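Side-chain contacts in UDP-glucose 4-epimerase (Brucella ovis, PDB 4WOK), which probably interconverts UDP-glucose and UDP-galactose by inverting the sugar at C4, using a tightly held NAD as the redox cofactor: residues M161-A166 with L171-L176; E70-Y75 with L111-L116; T119-F124 with E248-A253; H26-L31 with Y36-Y41. The protein carries 2 engineered substitutions. One frame throughout, in Å; residues are numbered along the deposited sequence.

Contact 1 of 4, residues M161-A166 with L171-L176; sequences MLADYA and LRYVAL
L162 lies across one face of the Y173 ring, with its CB almost exactly above the ring centre. This CH-pi contact spans 3.9 Å from CB to the centroid and lies only 4° off the ring normal. Farther along the leucine, CD2 reaches back to Y173 CB at 4.0 Å, so the branched end follows the root of the tyrosine. Y173 meets the helix in this way because its CG sits between the backbone N and the carbonyl carbon (chi1 69°). The ring edge has a different neighbour: A166 CB lies in the ring plane, 3.9 Å from Y173 CE1, while the phenol oxygen ends beside A163. Near the turn, Y165 and L171 run side by side; in the conformer described, L171 CD1 lies 3.7 Å from Y165 CD2, though this contact is provisional. Y165 OH itself is engaged elsewhere, by D112 and Q108 of helix 96-116. Face, edge and flank contacts thus seat the last turns of helix 150-169 on the next strand, segments 161-166 and 172-176 running nearly antiparallel at 163°. Such packing is typical of a beta-alpha-beta crossover, here leading from strand 121-125 through the helix to strand 172-177 of the Rossmann sheet.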
loop_
_atom_site.group_PDB
_atom_site.type_symbol
_atom_site.label_atom_id
_atom_site.label_comp_id
_atom_site.label_asym_id
_atom_site.label_seq_id
_atom_site.Cartn_x
_atom_site.Cartn_y
_atom_site.Cartn_z
ATOM N N MET A 161 3.065 17.847 3.737
ATOM C CA MET A 161 2.452 18.221 5.008
ATOM C C MET A 161 3.246 17.619 6.162
ATOM O O MET A 161 3.515 18.289 7.168
ATOM C CB MET A 161 1.000 17.751 5.068
ATOM C CG MET A 161 0.183 18.392 6.196
ATOM S SD MET A 161 -1.401 17.550 6.422
ATOM C CE MET A 161 -2.261 18.009 4.901
ATOM N N LEU A 162 3.616 16.350 6.017
ATOM C CA LEU A 162 4.524 15.715 6.986
ATOM C C LEU A 162 5.795 16.534 7.212
ATOM O O LEU A 162 6.193 16.771 8.359
ATOM C CB LEU A 162 4.907 14.302 6.520
ATOM C CG LEU A 162 3.836 13.233 6.698
ATOM C CD1 LEU A 162 4.193 12.015 5.873
ATOM C CD2 LEU A 162 3.704 12.845 8.161
ATOM N N ALA A 163 6.432 16.971 6.130
ATOM C CA ALA A 163 7.660 17.758 6.242
ATOM C C ALA A 163 7.405 19.066 6.985
ATOM O O ALA A 163 8.188 19.454 7.843
ATOM C CB ALA A 163 8.251 18.032 4.868
ATOM N N ASP A 164 6.296 19.730 6.669
ATOM C CA ASP A 164 5.953 21.004 7.315
ATOM C C ASP A 164 5.632 20.853 8.789
ATOM O O ASP A 164 5.979 21.725 9.590
ATOM C CB ASP A 164 4.759 21.664 6.625
ATOM C CG ASP A 164 5.090 22.163 5.236
ATOM O OD1 ASP A 164 6.287 22.359 4.943
ATOM O OD2 ASP A 164 4.148 22.358 4.434
ATOM N N TYR A 165 4.951 19.762 9.140
ATOM C CA TYR A 165 4.642 19.474 10.540
ATOM C C TYR A 165 5.903 19.085 11.317
ATOM O O TYR A 165 6.025 19.350 12.522
ATOM C CB TYR A 165 3.580 18.377 10.622
ATOM C CG TYR A 165 2.170 18.919 10.638
ATOM C CD1 TYR A 165 1.718 19.777 9.630
ATOM C CD2 TYR A 165 1.277 18.567 11.647
ATOM C CE1 TYR A 165 0.422 20.281 9.643
ATOM C CE2 TYR A 165 -0.032 19.063 11.659
ATOM C CZ TYR A 165 -0.450 19.917 10.651
ATOM O OH TYR A 165 -1.732 20.422 10.647
ATOM N N ALA A 166 6.860 18.473 10.629
ATOM C CA ALA A 166 8.146 18.193 11.263
ATOM C C ALA A 166 8.856 19.501 11.602
ATOM O O ALA A 166 9.384 19.667 12.703
ATOM C CB ALA A 166 9.018 17.330 10.360
ATOM N N LEU A 171 7.355 16.720 14.590
ATOM C CA LEU A 171 6.880 15.376 14.290
ATOM C C LEU A 171 7.988 14.615 13.545
ATOM O O LEU A 171 8.748 15.178 12.755
ATOM C CB LEU A 171 5.563 15.405 13.491
ATOM C CG LEU A 171 4.319 15.952 14.220
ATOM C CD1 LEU A 171 3.023 15.802 13.383
ATOM C CD2 LEU A 171 4.108 15.333 15.604
ATOM N N ARG A 172 8.111 13.328 13.870
ATOM C CA ARG A 172 9.095 12.463 13.225
ATOM C C ARG A 172 8.374 11.456 12.345
ATOM O O ARG A 172 7.337 10.914 12.743
ATOM C CB ARG A 172 9.956 11.741 14.260
ATOM C CG ARG A 172 10.736 12.694 15.171
ATOM C CD ARG A 172 11.708 11.961 16.086
ATOM N NE ARG A 172 11.035 11.062 17.020
ATOM C CZ ARG A 172 10.582 11.424 18.218
ATOM N NH1 ARG A 172 10.727 12.676 18.639
ATOM N NH2 ARG A 172 9.988 10.533 19.004
ATOM N N TYR A 173 8.909 11.188 11.160
ATOM C CA TYR A 173 8.155 10.354 10.234
ATOM C C TYR A 173 8.994 9.581 9.256
ATOM O O TYR A 173 10.150 9.902 9.012
ATOM C CB TYR A 173 7.162 11.211 9.435
ATOM C CG TYR A 173 7.832 12.139 8.452
ATOM C CD1 TYR A 173 8.275 13.393 8.849
ATOM C CD2 TYR A 173 8.018 11.766 7.123
ATOM C CE1 TYR A 173 8.883 14.254 7.956
ATOM C CE2 TYR A 173 8.632 12.612 6.224
ATOM C CZ TYR A 173 9.060 13.859 6.647
ATOM O OH TYR A 173 9.670 14.715 5.756
ATOM N N VAL A 174 8.359 8.570 8.676
ATOM C CA VAL A 174 8.898 7.818 7.561
ATOM C C VAL A 174 7.768 7.703 6.566
ATOM O O VAL A 174 6.683 7.235 6.921
ATOM C CB VAL A 174 9.379 6.414 7.958
ATOM C CG1 VAL A 174 9.809 5.610 6.721
ATOM C CG2 VAL A 174 10.518 6.496 8.971
ATOM N N ALA A 175 8.009 8.150 5.341
ATOM C CA ALA A 175 7.036 7.986 4.274
ATOM C C ALA A 175 7.494 6.813 3.428
ATOM O O ALA A 175 8.660 6.740 3.048
ATOM C CB ALA A 175 6.908 9.260 3.437
ATOM N N LEU A 176 6.583 5.885 3.152
ATOM C CA LEU A 176 6.934 4.685 2.405
ATOM C C LEU A 176 6.186 4.656 1.078
ATOM O O LEU A 176 4.954 4.640 1.050
ATOM C CB LEU A 176 6.628 3.431 3.226
ATOM C CG LEU A 176 7.394 3.294 4.548
ATOM C CD1 LEU A 176 6.872 2.105 5.349
ATOM C CD2 LEU A 176 8.908 3.164 4.325
#

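Contact 2 of 4, residues E70-Y75 with L111-L116; sequences ETMEKY and LDACRL
M72 turns its CG beside the backbone N (chi1 -64°) and then runs fully extended through chi2 and chi3, which carries the thioether straight across to A113 and C114 on the facing helix. C114 makes the matching choice: its SG also stands beside its own backbone N (chi1 -73°), and although its CB points away from helix 65-75, the sulfur can still be reached. The terminal methyl does most of the touching. M72 CE lies 3.8 Å from A113 CB and 3.7 Å from C114 SG, fitting against both residues at once. One bond back, M72 SD rests 3.6 Å from A113 O, a van der Waals neighbour of a carbonyl that already accepts a hydrogen bond from T117 OG1. On another side of the helix, R115 grips D112 side-on, NE and NH2 both reaching OD1 from the same face of the carboxylate; the NE bond, at 2.8 Å, is the shorter. That oxygen also receives Y165 OH, and R115 has a cation-pi partner in Y169, which ties this flank to helix 150-169. Helices 65-75 and 96-116 pack side by side among those flanking the parallel Rossmann sheet, yet no hydrogen bond or salt bridge joins the two segments. The chemistry implies a buried, non-directional join in which a slender methionine, a methyl and a thiol are held by dispersion and shape.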
loop_
_atom_site.group_PDB
_atom_site.type_symbol
_atom_site.label_atom_id
_atom_site.label_comp_id
_atom_site.label_asym_id
_atom_site.label_seq_id
_atom_site.Cartn_x
_atom_site.Cartn_y
_atom_site.Cartn_z
ATOM N N GLU A 70 -8.854 11.312 21.551
ATOM C CA GLU A 70 -9.260 10.494 22.692
ATOM C C GLU A 70 -8.536 9.157 22.655
ATOM O O GLU A 70 -8.042 8.656 23.669
ATOM C CB GLU A 70 -10.767 10.277 22.662
ATOM C CG GLU A 70 -11.351 9.492 23.827
ATOM C CD GLU A 70 -12.847 9.275 23.637
ATOM O OE1 GLU A 70 -13.628 10.227 23.852
ATOM O OE2 GLU A 70 -13.243 8.158 23.236
ATOM N N THR A 71 -8.476 8.593 21.454
ATOM C CA THR A 71 -7.853 7.295 21.260
ATOM C C THR A 71 -6.366 7.353 21.528
ATOM O O THR A 71 -5.815 6.486 22.210
ATOM C CB THR A 71 -8.094 6.786 19.836
ATOM O OG1 THR A 71 -9.500 6.637 19.635
ATOM C CG2 THR A 71 -7.413 5.433 19.631
ATOM N N MET A 72 -5.704 8.371 20.992
ATOM C CA MET A 72 -4.274 8.523 21.265
ATOM C C MET A 72 -3.980 8.755 22.751
ATOM O O MET A 72 -2.974 8.261 23.283
ATOM C CB MET A 72 -3.706 9.660 20.423
ATOM C CG MET A 72 -3.786 9.376 18.912
ATOM S SD MET A 72 -2.968 10.678 17.986
ATOM C CE MET A 72 -3.245 10.085 16.294
ATOM N N GLU A 73 -4.861 9.482 23.432
ATOM C CA GLU A 73 -4.677 9.714 24.872
ATOM C C GLU A 73 -4.864 8.420 25.664
ATOM O O GLU A 73 -4.107 8.130 26.603
ATOM C CB GLU A 73 -5.638 10.809 25.359
ATOM C CG GLU A 73 -5.296 12.157 24.730
ATOM C CD GLU A 73 -6.149 13.321 25.227
ATOM O OE1 GLU A 73 -7.194 13.099 25.879
ATOM O OE2 GLU A 73 -5.747 14.474 24.963
ATOM N N LYS A 74 -5.855 7.626 25.285
ATOM C CA LYS A 74 -6.086 6.361 25.975
ATOM C C LYS A 74 -4.923 5.380 25.783
ATOM O O LYS A 74 -4.484 4.736 26.737
ATOM C CB LYS A 74 -7.388 5.722 25.496
ATOM C CG LYS A 74 -7.631 4.341 26.084
ATOM C CD LYS A 74 -8.968 3.765 25.634
ATOM C CE LYS A 74 -9.209 2.398 26.273
ATOM N NZ LYS A 74 -10.556 1.853 25.941
ATOM N N TYR A 75 -4.425 5.262 24.553
ATOM C CA TYR A 75 -3.468 4.201 24.243
ATOM C C TYR A 75 -2.001 4.646 24.270
ATOM O O TYR A 75 -1.108 3.796 24.298
ATOM C CB TYR A 75 -3.793 3.580 22.880
ATOM C CG TYR A 75 -5.040 2.726 22.905
ATOM C CD1 TYR A 75 -4.995 1.425 23.371
ATOM C CD2 TYR A 75 -6.273 3.235 22.488
ATOM C CE1 TYR A 75 -6.129 0.642 23.413
ATOM C CE2 TYR A 75 -7.416 2.458 22.530
ATOM C CZ TYR A 75 -7.331 1.158 22.988
ATOM O OH TYR A 75 -8.448 0.368 23.050
ATOM N N LEU A 111 -2.529 14.277 11.707
ATOM C CA LEU A 111 -1.289 14.908 12.150
ATOM C C LEU A 111 -1.567 15.907 13.261
ATOM O O LEU A 111 -0.755 16.064 14.179
ATOM C CB LEU A 111 -0.574 15.583 10.978
ATOM C CG LEU A 111 -0.101 14.625 9.869
ATOM C CD1 LEU A 111 0.684 15.425 8.870
ATOM C CD2 LEU A 111 0.781 13.474 10.430
ATOM N N ASP A 112 -2.710 16.591 13.201
ATOM C CA ASP A 112 -3.055 17.472 14.328
ATOM C C ASP A 112 -3.261 16.656 15.612
ATOM O O ASP A 112 -2.790 17.038 16.669
ATOM C CB ASP A 112 -4.306 18.302 14.020
ATOM C CG ASP A 112 -4.032 19.442 13.056
ATOM O OD1 ASP A 112 -2.880 19.884 12.960
ATOM O OD2 ASP A 112 -4.976 19.917 12.386
ATOM N N ALA A 113 -3.961 15.524 15.513
ATOM C CA ALA A 113 -4.175 14.667 16.674
ATOM C C ALA A 113 -2.836 14.225 17.268
ATOM O O ALA A 113 -2.661 14.193 18.491
ATOM C CB ALA A 113 -4.996 13.459 16.293
ATOM N N CYS A 114 -1.905 13.861 16.392
ATOM C CA CYS A 114 -0.558 13.501 16.843
ATOM C C CYS A 114 0.134 14.627 17.611
ATOM O O CYS A 114 0.583 14.424 18.748
ATOM C CB CYS A 114 0.310 13.093 15.655
ATOM S SG CYS A 114 -0.092 11.472 14.955
ATOM N N ARG A 115 0.231 15.811 17.003
ATOM C CA ARG A 115 0.986 16.883 17.652
ATOM C C ARG A 115 0.296 17.329 18.935
ATOM O O ARG A 115 0.977 17.713 19.905
ATOM C CB ARG A 115 1.196 18.086 16.718
ATOM C CG ARG A 115 -0.078 18.914 16.425
ATOM C CD ARG A 115 0.190 19.988 15.382
ATOM N NE ARG A 115 -1.040 20.640 14.937
ATOM C CZ ARG A 115 -1.528 21.755 15.472
ATOM N NH1 ARG A 115 -0.881 22.355 16.459
ATOM N NH2 ARG A 115 -2.655 22.285 15.008
ATOM N N LEU A 116 -1.037 17.257 18.969
ATOM C CA LEU A 116 -1.761 17.747 20.143
ATOM C C LEU A 116 -1.747 16.730 21.287
ATOM O O LEU A 116 -2.162 17.039 22.403
ATOM C CB LEU A 116 -3.201 18.110 19.780
ATOM C CG LEU A 116 -3.339 19.257 18.765
ATOM C CD1 LEU A 116 -4.792 19.391 18.296
ATOM C CD2 LEU A 116 -2.811 20.580 19.359
#

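Contact 3 of 4, residues T119-F124 with E248-A253; sequences TQNVIF and EHLKEA
N121 ND2, beside L250, is gripped from two directions: it donates to the backbone oxygen of V78 and to a water 3.0 Å away. The same water reaches on to L250 O at 3.4 Å, a weak bond, and so forms a thin polar bridge between strand 121-125 and helix 236-251. Both elements belong to the Rossmann fold, in which helices cover the parallel sheet, and this contact shows how a helix end can be fixed above a strand with little direct polar help. The carbonyl of L250 sits where the helix unwinds. A253, with positive phi, is the C-prime residue of a Schellman motif, and its N makes a weak bond to that same L250 O. On the strand side, N121 OD1 accepts weakly from R172 NE of the adjoining strand, so both ends of the amide are occupied and its rotation is probably fixed. L250 CB packs in van der Waals contact against the amide, 3.6 Å from N121 OD1, while the apolar match is made by N121 CB, 3.8 Å from L250 CD1. The two side chains interdigitate, each reaching past the other toward the opposite backbone, and each has its CG beside its own backbone N. For L250 this torsion (chi1 -67°), followed by an extended chi2, sends CD1 down onto the strand, close to the V122 backbone. I123, whose CB points along the interface, bends its longer branch back toward the helix, bringing its CD1 to 3.5 Å from L250 CD1.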
loop_
_atom_site.group_PDB
_atom_site.type_symbol
_atom_site.label_atom_id
_atom_site.label_comp_id
_atom_site.label_asym_id
_atom_site.label_seq_id
_atom_site.Cartn_x
_atom_site.Cartn_y
_atom_site.Cartn_z
ATOM N N THR A 119 1.988 12.596 20.446
ATOM C CA THR A 119 2.182 11.295 19.840
ATOM C C THR A 119 3.125 11.497 18.666
ATOM O O THR A 119 2.793 12.156 17.704
ATOM C CB THR A 119 0.855 10.665 19.389
ATOM O OG1 THR A 119 0.043 10.407 20.541
ATOM C CG2 THR A 119 1.114 9.353 18.654
ATOM N N GLN A 120 4.310 10.915 18.741
ATOM C CA GLN A 120 5.416 11.417 17.941
ATOM C C GLN A 120 5.715 10.751 16.608
ATOM O O GLN A 120 6.036 11.434 15.636
ATOM C CB GLN A 120 6.701 11.363 18.776
ATOM C CG GLN A 120 7.233 12.736 19.108
ATOM C CD GLN A 120 7.793 13.445 17.893
ATOM O OE1 GLN A 120 7.797 12.903 16.786
ATOM N NE2 GLN A 120 8.285 14.662 18.097
ATOM N N ASN A 121 5.660 9.430 16.554
ATOM C CA ASN A 121 6.227 8.736 15.407
ATOM C C ASN A 121 5.209 8.304 14.340
ATOM O O ASN A 121 4.442 7.378 14.567
ATOM C CB ASN A 121 6.989 7.520 15.911
ATOM C CG ASN A 121 8.161 7.912 16.809
ATOM O OD1 ASN A 121 8.894 8.846 16.501
ATOM N ND2 ASN A 121 8.326 7.212 17.925
ATOM N N VAL A 122 5.237 8.943 13.169
ATOM C CA VAL A 122 4.242 8.641 12.127
ATOM C C VAL A 122 4.845 7.915 10.938
ATOM O O VAL A 122 5.786 8.394 10.306
ATOM C CB VAL A 122 3.541 9.922 11.634
ATOM C CG1 VAL A 122 2.581 9.611 10.471
ATOM C CG2 VAL A 122 2.793 10.575 12.796
ATOM N N ILE A 123 4.301 6.739 10.648
ATOM C CA ILE A 123 4.723 5.976 9.488
ATOM C C ILE A 123 3.615 6.104 8.448
ATOM O O ILE A 123 2.515 5.617 8.662
ATOM C CB ILE A 123 4.971 4.498 9.823
ATOM C CG1 ILE A 123 5.889 4.352 11.054
ATOM C CG2 ILE A 123 5.494 3.750 8.591
ATOM C CD1 ILE A 123 7.204 5.022 10.898
ATOM N N PHE A 124 3.913 6.767 7.340
ATOM C CA PHE A 124 2.908 7.141 6.339
ATOM C C PHE A 124 2.986 6.248 5.109
ATOM O O PHE A 124 4.031 6.152 4.470
ATOM C CB PHE A 124 3.088 8.596 5.911
ATOM C CG PHE A 124 2.106 9.029 4.849
ATOM C CD1 PHE A 124 0.745 9.067 5.119
ATOM C CD2 PHE A 124 2.538 9.360 3.576
ATOM C CE1 PHE A 124 -0.181 9.451 4.122
ATOM C CE2 PHE A 124 1.625 9.742 2.570
ATOM C CZ PHE A 124 0.268 9.790 2.852
ATOM N N GLU A 248 10.658 0.838 14.060
ATOM C CA GLU A 248 11.900 0.604 14.803
ATOM C C GLU A 248 12.899 1.725 14.563
ATOM O O GLU A 248 13.598 2.163 15.486
ATOM C CB GLU A 248 12.529 -0.742 14.414
ATOM C CG GLU A 248 11.667 -1.947 14.728
ATOM C CD GLU A 248 11.444 -2.119 16.217
ATOM O OE1 GLU A 248 10.382 -2.659 16.602
ATOM O OE2 GLU A 248 12.337 -1.720 17.001
ATOM N N HIS A 249 12.967 2.169 13.314
ATOM C CA HIS A 249 13.874 3.233 12.911
ATOM C C HIS A 249 13.641 4.506 13.718
ATOM O O HIS A 249 14.583 5.118 14.204
ATOM C CB HIS A 249 13.713 3.521 11.418
ATOM C CG HIS A 249 14.511 4.688 10.928
ATOM N ND1 HIS A 249 15.841 4.591 10.570
ATOM C CD2 HIS A 249 14.163 5.981 10.721
ATOM C CE1 HIS A 249 16.276 5.771 10.170
ATOM N NE2 HIS A 249 15.274 6.633 10.250
ATOM N N LEU A 250 12.381 4.912 13.847
ATOM C CA LEU A 250 12.065 6.127 14.596
ATOM C C LEU A 250 12.229 5.896 16.088
ATOM O O LEU A 250 12.605 6.808 16.825
ATOM C CB LEU A 250 10.648 6.613 14.286
ATOM C CG LEU A 250 10.419 7.114 12.852
ATOM C CD1 LEU A 250 8.966 7.540 12.641
ATOM C CD2 LEU A 250 11.361 8.266 12.525
ATOM N N LYS A 251 11.949 4.678 16.542
ATOM C CA LYS A 251 12.149 4.352 17.950
ATOM C C LYS A 251 13.610 4.526 18.333
ATOM O O LYS A 251 13.917 5.056 19.397
ATOM C CB LYS A 251 11.700 2.924 18.256
ATOM C CG LYS A 251 10.264 2.801 18.723
ATOM C CD LYS A 251 9.934 1.360 19.108
ATOM C CE LYS A 251 10.772 0.891 20.288
ATOM N NZ LYS A 251 10.500 -0.535 20.627
ATOM N N GLU A 252 14.500 4.085 17.448
ATOM C CA GLU A 252 15.943 4.137 17.687
ATOM C C GLU A 252 16.526 5.494 17.308
ATOM O O GLU A 252 17.676 5.575 16.859
ATOM C CB GLU A 252 16.666 3.047 16.895
ATOM C CG GLU A 252 16.216 1.621 17.167
ATOM C CD GLU A 252 16.732 0.645 16.109
ATOM O OE1 GLU A 252 17.311 1.106 15.097
ATOM O OE2 GLU A 252 16.560 -0.582 16.288
ATOM N N ALA A 253 15.717 6.541 17.466
ATOM C CA ALA A 253 16.125 7.926 17.229
ATOM C C ALA A 253 16.568 8.217 15.792
ATOM O O ALA A 253 17.357 9.131 15.558
ATOM C CB ALA A 253 17.238 8.310 18.200
HETATM O O HOH W 1 10.778 7.783 19.504
#

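Contact 4 of 4, residues H26-L31 with Y36-Y41; sequences HTAKLL and YAPVVY
Helix 26-31 and strand 37-41 run nearly antiparallel, at 154°, with their axes approaching to 7.5 Å, and the chain between them makes a tight return. L31 and Y36 stand at the turn, where Y36 N donates to L31 O over 3.0 Å. Farther in, A28 and P38 bring their CA atoms within 5.4 Å, a close approach probably helped by the small alanine. P38 presents its ring to the helix backbone: CG lies 3.4 Å from A28 O, while CB meets A28 CB at 3.9 Å. L31 reaches over the strand from the next turn, one methyl branch, CD1, leaning on P38 and the other, CD2, settling 3.8 Å from Y36 CD2 in an oblique approach to the aromatic ring. The torsion that puts Y36 CG beside its own backbone N (chi1 -69°) also sets the edge of the ring at L31 O, so one carbonyl neighbours both the amide and the ring of the same residue. At its far end, Y36 OH bonds to K251 NZ and E248 OE1 of helix 236-251, although the glutamate contact is modelled too short for its details to be trusted. The side chain of V40, deeper along the strand, brings CG2 to 4.5 Å from A28 CB, is about 7 Å from the bound NAD and touches residues of what is probably the glycine-rich GxGxxG turn. Strand 13-17, helix 22-33 and strand 37-42 together form the beta-alpha-beta unit of the Rossmann fold that typically cradles a dinucleotide.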
loop_
_atom_site.group_PDB
_atom_site.type_symbol
_atom_site.label_atom_id
_atom_site.label_comp_id
_atom_site.label_asym_id
_atom_site.label_seq_id
_atom_site.Cartn_x
_atom_site.Cartn_y
_atom_site.Cartn_z
ATOM N N HIS A 26 -2.562 -6.860 7.663
ATOM C CA HIS A 26 -1.323 -7.647 7.619
ATOM C C HIS A 26 -0.247 -7.050 8.529
ATOM O O HIS A 26 0.560 -7.774 9.141
ATOM C CB HIS A 26 -0.791 -7.752 6.188
ATOM C CG HIS A 26 -1.502 -8.777 5.356
ATOM N ND1 HIS A 26 -2.708 -8.528 4.744
ATOM C CD2 HIS A 26 -1.168 -10.053 5.038
ATOM C CE1 HIS A 26 -3.096 -9.612 4.084
ATOM N NE2 HIS A 26 -2.181 -10.548 4.248
ATOM N N THR A 27 -0.228 -5.726 8.602
ATOM C CA THR A 27 0.762 -5.036 9.421
ATOM C C THR A 27 0.451 -5.209 10.904
ATOM O O THR A 27 1.362 -5.401 11.715
ATOM C CB THR A 27 0.823 -3.548 9.046
ATOM O OG1 THR A 27 1.218 -3.448 7.671
ATOM C CG2 THR A 27 1.820 -2.788 9.943
ATOM N N ALA A 28 -0.833 -5.159 11.257
ATOM C CA ALA A 28 -1.262 -5.452 12.631
ATOM C C ALA A 28 -0.856 -6.872 13.055
ATOM O O ALA A 28 -0.335 -7.080 14.157
ATOM C CB ALA A 28 -2.769 -5.270 12.761
ATOM N N LYS A 29 -1.106 -7.853 12.188
ATOM C CA LYS A 29 -0.682 -9.232 12.459
ATOM C C LYS A 29 0.815 -9.295 12.736
ATOM O O LYS A 29 1.259 -9.948 13.693
ATOM C CB LYS A 29 -1.041 -10.144 11.276
ATOM C CG LYS A 29 -0.555 -11.594 11.405
ATOM C CD LYS A 29 -1.108 -12.453 10.258
ATOM C CE LYS A 29 -0.933 -13.944 10.509
ATOM N NZ LYS A 29 0.455 -14.400 10.239
ATOM N N LEU A 30 1.597 -8.613 11.906
ATOM C CA LEU A 30 3.044 -8.658 12.056
ATOM C C LEU A 30 3.484 -7.964 13.335
ATOM O O LEU A 30 4.348 -8.472 14.056
ATOM C CB LEU A 30 3.748 -8.018 10.862
ATOM C CG LEU A 30 5.243 -8.344 10.888
ATOM C CD1 LEU A 30 5.498 -9.697 10.263
ATOM C CD2 LEU A 30 6.078 -7.275 10.219
ATOM N N LEU A 31 2.895 -6.805 13.612
ATOM C CA LEU A 31 3.231 -6.073 14.828
ATOM C C LEU A 31 3.064 -6.975 16.039
ATOM O O LEU A 31 3.937 -7.030 16.903
ATOM C CB LEU A 31 2.349 -4.815 14.974
ATOM C CG LEU A 31 2.776 -3.607 14.138
ATOM C CD1 LEU A 31 1.610 -2.592 13.959
ATOM C CD2 LEU A 31 3.971 -2.905 14.771
ATOM N N TYR A 36 4.398 -6.176 19.733
ATOM C CA TYR A 36 3.626 -4.951 19.884
ATOM C C TYR A 36 2.156 -5.284 20.067
ATOM O O TYR A 36 1.709 -6.392 19.757
ATOM C CB TYR A 36 3.801 -4.026 18.674
ATOM C CG TYR A 36 5.178 -3.422 18.557
ATOM C CD1 TYR A 36 5.548 -2.331 19.342
ATOM C CD2 TYR A 36 6.111 -3.940 17.673
ATOM C CE1 TYR A 36 6.802 -1.771 19.235
ATOM C CE2 TYR A 36 7.371 -3.390 17.562
ATOM C CZ TYR A 36 7.711 -2.303 18.345
ATOM O OH TYR A 36 8.966 -1.746 18.240
ATOM N N ALA A 37 1.411 -4.319 20.588
ATOM C CA ALA A 37 -0.033 -4.435 20.670
ATOM C C ALA A 37 -0.648 -3.485 19.657
ATOM O O ALA A 37 -0.835 -2.300 19.935
ATOM C CB ALA A 37 -0.530 -4.125 22.078
ATOM N N PRO A 38 -0.956 -4.004 18.466
ATOM C CA PRO A 38 -1.619 -3.113 17.515
ATOM C C PRO A 38 -3.000 -2.705 18.005
ATOM O O PRO A 38 -3.766 -3.515 18.528
ATOM C CB PRO A 38 -1.707 -3.958 16.238
ATOM C CG PRO A 38 -1.756 -5.382 16.724
ATOM C CD PRO A 38 -0.849 -5.393 17.971
ATOM N N VAL A 39 -3.302 -1.427 17.837
ATOM C CA VAL A 39 -4.614 -0.884 18.118
ATOM C C VAL A 39 -5.141 -0.339 16.818
ATOM O O VAL A 39 -4.548 0.580 16.257
ATOM C CB VAL A 39 -4.571 0.234 19.172
ATOM C CG1 VAL A 39 -5.965 0.765 19.428
ATOM C CG2 VAL A 39 -3.944 -0.294 20.474
ATOM N N VAL A 40 -6.249 -0.883 16.338
ATOM C CA VAL A 40 -6.732 -0.468 15.012
ATOM C C VAL A 40 -7.770 0.634 15.148
ATOM O O VAL A 40 -8.689 0.537 15.965
ATOM C CB VAL A 40 -7.317 -1.669 14.217
ATOM C CG1 VAL A 40 -8.114 -1.191 12.959
ATOM C CG2 VAL A 40 -6.215 -2.615 13.796
ATOM N N TYR A 41 -7.599 1.694 14.351
ATOM C CA TYR A 41 -8.549 2.798 14.269
ATOM C C TYR A 41 -8.989 2.843 12.808
ATOM O O TYR A 41 -8.163 3.022 11.923
ATOM C CB TYR A 41 -7.905 4.118 14.713
ATOM C CG TYR A 41 -8.873 5.297 14.776
ATOM C CD1 TYR A 41 -9.162 6.046 13.646
ATOM C CD2 TYR A 41 -9.487 5.651 15.976
ATOM C CE1 TYR A 41 -10.072 7.131 13.700
ATOM C CE2 TYR A 41 -10.365 6.729 16.052
ATOM C CZ TYR A 41 -10.653 7.467 14.913
ATOM O OH TYR A 41 -11.541 8.530 14.984
#

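How the contacts relate
Along the chain contact 4 comes first and contact 2 second; strand 121-125 then opens contact 3, whose second segment, on helix 236-251, comes after both segments of contact 1. Contacts 1 and 3 have centres 10 Å apart and meet through hydrogen bonds between neighbouring strands 121-125 and 172-177. The centres of contacts 1 and 4 are 21 Å apart and the two do not touch. Contact 2 borders all three others, linking helix 150-169 to strand 37-42. Contacts 1, 3 and 4 attach helices to the seven-stranded parallel sheet that supports NAD, and contact 2 joins two neighbouring helices, 65-75 and 96-116, beside it.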